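Local structure of uncharacterized protein (Legionella longbeachae NSW150, 4JZA) at residues A[418-423]-A[438-442]. The protein is probably a phosphoinositide phosphatase that removes the 3-phosphate from phosphatidylinositol 3-phosphate and so may alter lipid metabolism in the infected host. Numbering follows the deposited sequence.
Sequences ISPIHA and LPPDL
The carboxylate of D441, at the start of helix 441-454, accepts a hydrogen bond from the backbone of S419, in the loop that leaves strand 412-416 of the mixed sheet of this alpha/beta fold. Both segments thus belong to one strand-to-helix connection, and residues 418-423 pass across the start of the helix that they lead into. The bond from S419 N to D441 OD2 is 2.9 Å long and nearly straight; it arrives on the anti side of OD2, 17° out of the carboxylate plane. With CG beside the backbone N of D441, the acid reaches past P420, while the methylene packs on the S419 peptide, CB 3.6 Å from P420 N. I418 flanks the same carboxylate with its branched CB. Two residues on from I418, P420 CB rests 3.9 Å from CD1 of L442. The other branch of L442 makes a CH-pi contact: CD2 sits over one face of the H422 imidazole, 3.7 Å from the ring centroid and almost along the ring normal. Before the helix, L438 and P439 pack against I421 to A423, where the gamma-branch methyl CG2 of I421 lies against CG and CD of P439. Further out, S419 OG is hydrogen-bonded to Y468 N, and I418 and P420 touch N465 of strand 462-465. At the far end, CG of L438 stands trans to the backbone N (chi1 -170°), which carries CD1 to 3.4 Å from I421 O and 3.7 Å from A423 CA.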
ATOM      1  N   ILE A 418       4.474  19.021  -3.407  1.00 46.06           N
ATOM      2  CA  ILE A 418       3.265  18.701  -2.671  1.00 44.28           C
ATOM      3  C   ILE A 418       2.460  19.953  -2.360  1.00 41.94           C
ATOM      4  O   ILE A 418       2.964  21.056  -2.455  1.00 43.61           O
ATOM      5  CB  ILE A 418       3.568  17.921  -1.381  1.00 43.63           C
ATOM      6  CG1 ILE A 418       4.112  18.842  -0.299  1.00 42.26           C
ATOM      7  CG2 ILE A 418       4.542  16.795  -1.659  1.00 42.64           C
ATOM      8  CD1 ILE A 418       4.505  18.107   0.954  1.00 40.02           C
ATOM      9  N   SER A 419       1.199  19.766  -1.999  1.00 40.26           N
ATOM     10  CA  SER A 419       0.289  20.882  -1.808  1.00 43.39           C
ATOM     11  C   SER A 419      -0.435  20.860  -0.475  1.00 43.22           C
ATOM     12  O   SER A 419      -1.541  20.351  -0.371  1.00 43.10           O
ATOM     13  CB  SER A 419      -0.730  20.911  -2.938  1.00 42.74           C
ATOM     14  OG  SER A 419      -0.087  20.775  -4.180  1.00 45.09           O
ATOM     15  N   PRO A 420       0.199  21.433   0.536  1.00 44.88           N
ATOM     16  CA  PRO A 420      -0.391  21.579   1.871  1.00 47.01           C
ATOM     17  C   PRO A 420      -1.694  22.323   1.786  1.00 49.57           C
ATOM     18  O   PRO A 420      -1.760  23.302   1.062  1.00 55.38           O
ATOM     19  CB  PRO A 420       0.618  22.444   2.617  1.00 46.25           C
ATOM     20  CG  PRO A 420       1.880  22.259   1.869  1.00 46.25           C
ATOM     21  CD  PRO A 420       1.511  22.065   0.443  1.00 45.46           C
ATOM     22  N   ILE A 421      -2.716  21.854   2.491  1.00 52.89           N
ATOM     23  CA  ILE A 421      -4.041  22.489   2.511  1.00 54.13           C
ATOM     24  C   ILE A 421      -4.604  22.290   3.901  1.00 54.28           C
ATOM     25  O   ILE A 421      -4.650  21.152   4.356  1.00 55.21           O
ATOM     26  CB  ILE A 421      -4.954  21.877   1.415  1.00 58.10           C
ATOM     27  CG1 ILE A 421      -6.314  22.562   1.383  1.00 61.13           C
ATOM     28  CG2 ILE A 421      -5.146  20.359   1.560  1.00 58.93           C
ATOM     29  CD1 ILE A 421      -6.383  23.668   0.359  1.00 66.10           C
ATOM     30  N   HIS A 422      -4.945  23.374   4.612  1.00 60.98           N
ATOM     31  CA  HIS A 422      -5.574  23.264   5.960  1.00 64.39           C
ATOM     32  C   HIS A 422      -6.998  22.700   5.839  1.00 68.06           C
ATOM     33  O   HIS A 422      -7.627  22.756   4.770  1.00 64.39           O
ATOM     34  CB  HIS A 422      -5.632  24.605   6.713  1.00 70.94           C
ATOM     35  CG  HIS A 422      -4.350  25.002   7.384  1.00 81.62           C
ATOM     36  ND1 HIS A 422      -4.081  24.740   8.719  1.00 79.67           N
ATOM     37  CD2 HIS A 422      -3.271  25.674   6.904  1.00 82.86           C
ATOM     38  CE1 HIS A 422      -2.884  25.220   9.024  1.00 86.30           C
ATOM     39  NE2 HIS A 422      -2.374  25.791   7.940  1.00 90.58           N
ATOM     40  N   ALA A 423      -7.512  22.167   6.946  1.00 70.64           N
ATOM     41  CA  ALA A 423      -8.872  21.653   6.967  1.00 66.92           C
ATOM     42  C   ALA A 423      -9.927  22.733   6.692  1.00 67.77           C
ATOM     43  O   ALA A 423     -10.974  22.453   6.135  1.00 65.62           O
ATOM     44  CB  ALA A 423      -9.149  20.979   8.288  1.00 65.03           C
ATOM     45  N   LEU A 438      -8.510  14.812   5.120  1.00 58.48           N
ATOM     46  CA  LEU A 438      -7.537  15.844   4.782  1.00 58.45           C
ATOM     47  C   LEU A 438      -6.308  15.157   4.192  1.00 57.21           C
ATOM     48  O   LEU A 438      -5.816  14.171   4.753  1.00 55.32           O
ATOM     49  CB  LEU A 438      -7.138  16.648   6.029  1.00 59.30           C
ATOM     50  CG  LEU A 438      -6.321  17.907   5.758  1.00 64.16           C
ATOM     51  CD1 LEU A 438      -7.180  18.933   5.059  1.00 65.37           C
ATOM     52  CD2 LEU A 438      -5.695  18.520   7.008  1.00 67.53           C
ATOM     53  N   PRO A 439      -5.845  15.637   3.032  1.00 54.78           N
ATOM     54  CA  PRO A 439      -4.608  15.113   2.499  1.00 52.51           C
ATOM     55  C   PRO A 439      -3.464  15.343   3.479  1.00 53.30           C
ATOM     56  O   PRO A 439      -3.456  16.319   4.261  1.00 48.43           O
ATOM     57  CB  PRO A 439      -4.387  15.927   1.219  1.00 53.55           C
ATOM     58  CG  PRO A 439      -5.730  16.356   0.798  1.00 55.12           C
ATOM     59  CD  PRO A 439      -6.535  16.505   2.066  1.00 56.54           C
ATOM     60  N   PRO A 440      -2.483  14.446   3.430  1.00 53.04           N
ATOM     61  CA  PRO A 440      -1.386  14.467   4.390  1.00 50.14           C
ATOM     62  C   PRO A 440      -0.373  15.555   4.092  1.00 45.40           C
ATOM     63  O   PRO A 440       0.455  15.878   4.930  1.00 48.71           O
ATOM     64  CB  PRO A 440      -0.757  13.096   4.182  1.00 51.15           C
ATOM     65  CG  PRO A 440      -1.001  12.800   2.709  1.00 51.73           C
ATOM     66  CD  PRO A 440      -2.345  13.365   2.422  1.00 51.12           C
ATOM     67  N   ASP A 441      -0.457  16.130   2.904  1.00 45.63           N
ATOM     68  CA  ASP A 441       0.519  17.126   2.423  1.00 44.64           C
ATOM     69  C   ASP A 441       0.916  18.151   3.513  1.00 43.19           C
ATOM     70  O   ASP A 441       2.086  18.433   3.652  1.00 43.07           O
ATOM     71  CB  ASP A 441       0.042  17.873   1.135  1.00 45.15           C
ATOM     72  CG  ASP A 441      -0.243  16.938  -0.090  1.00 45.64           C
ATOM     73  OD1 ASP A 441      -0.989  15.954   0.077  1.00 48.66           O
ATOM     74  OD2 ASP A 441       0.219  17.199  -1.241  1.00 44.26           O
ATOM     75  N   LEU A 442      -0.009  18.707   4.292  1.00 42.15           N
ATOM     76  CA  LEU A 442       0.407  19.741   5.259  1.00 45.67           C
ATOM     77  C   LEU A 442       1.272  19.143   6.383  1.00 46.20           C
ATOM     78  O   LEU A 442       2.342  19.672   6.742  1.00 43.08           O
ATOM     79  CB  LEU A 442      -0.791  20.518   5.818  1.00 49.19           C
ATOM     80  CG  LEU A 442      -0.473  21.485   6.973  1.00 56.33           C
ATOM     81  CD1 LEU A 442       0.422  22.639   6.531  1.00 57.68           C
ATOM     82  CD2 LEU A 442      -1.734  22.025   7.637  1.00 57.37           C
TER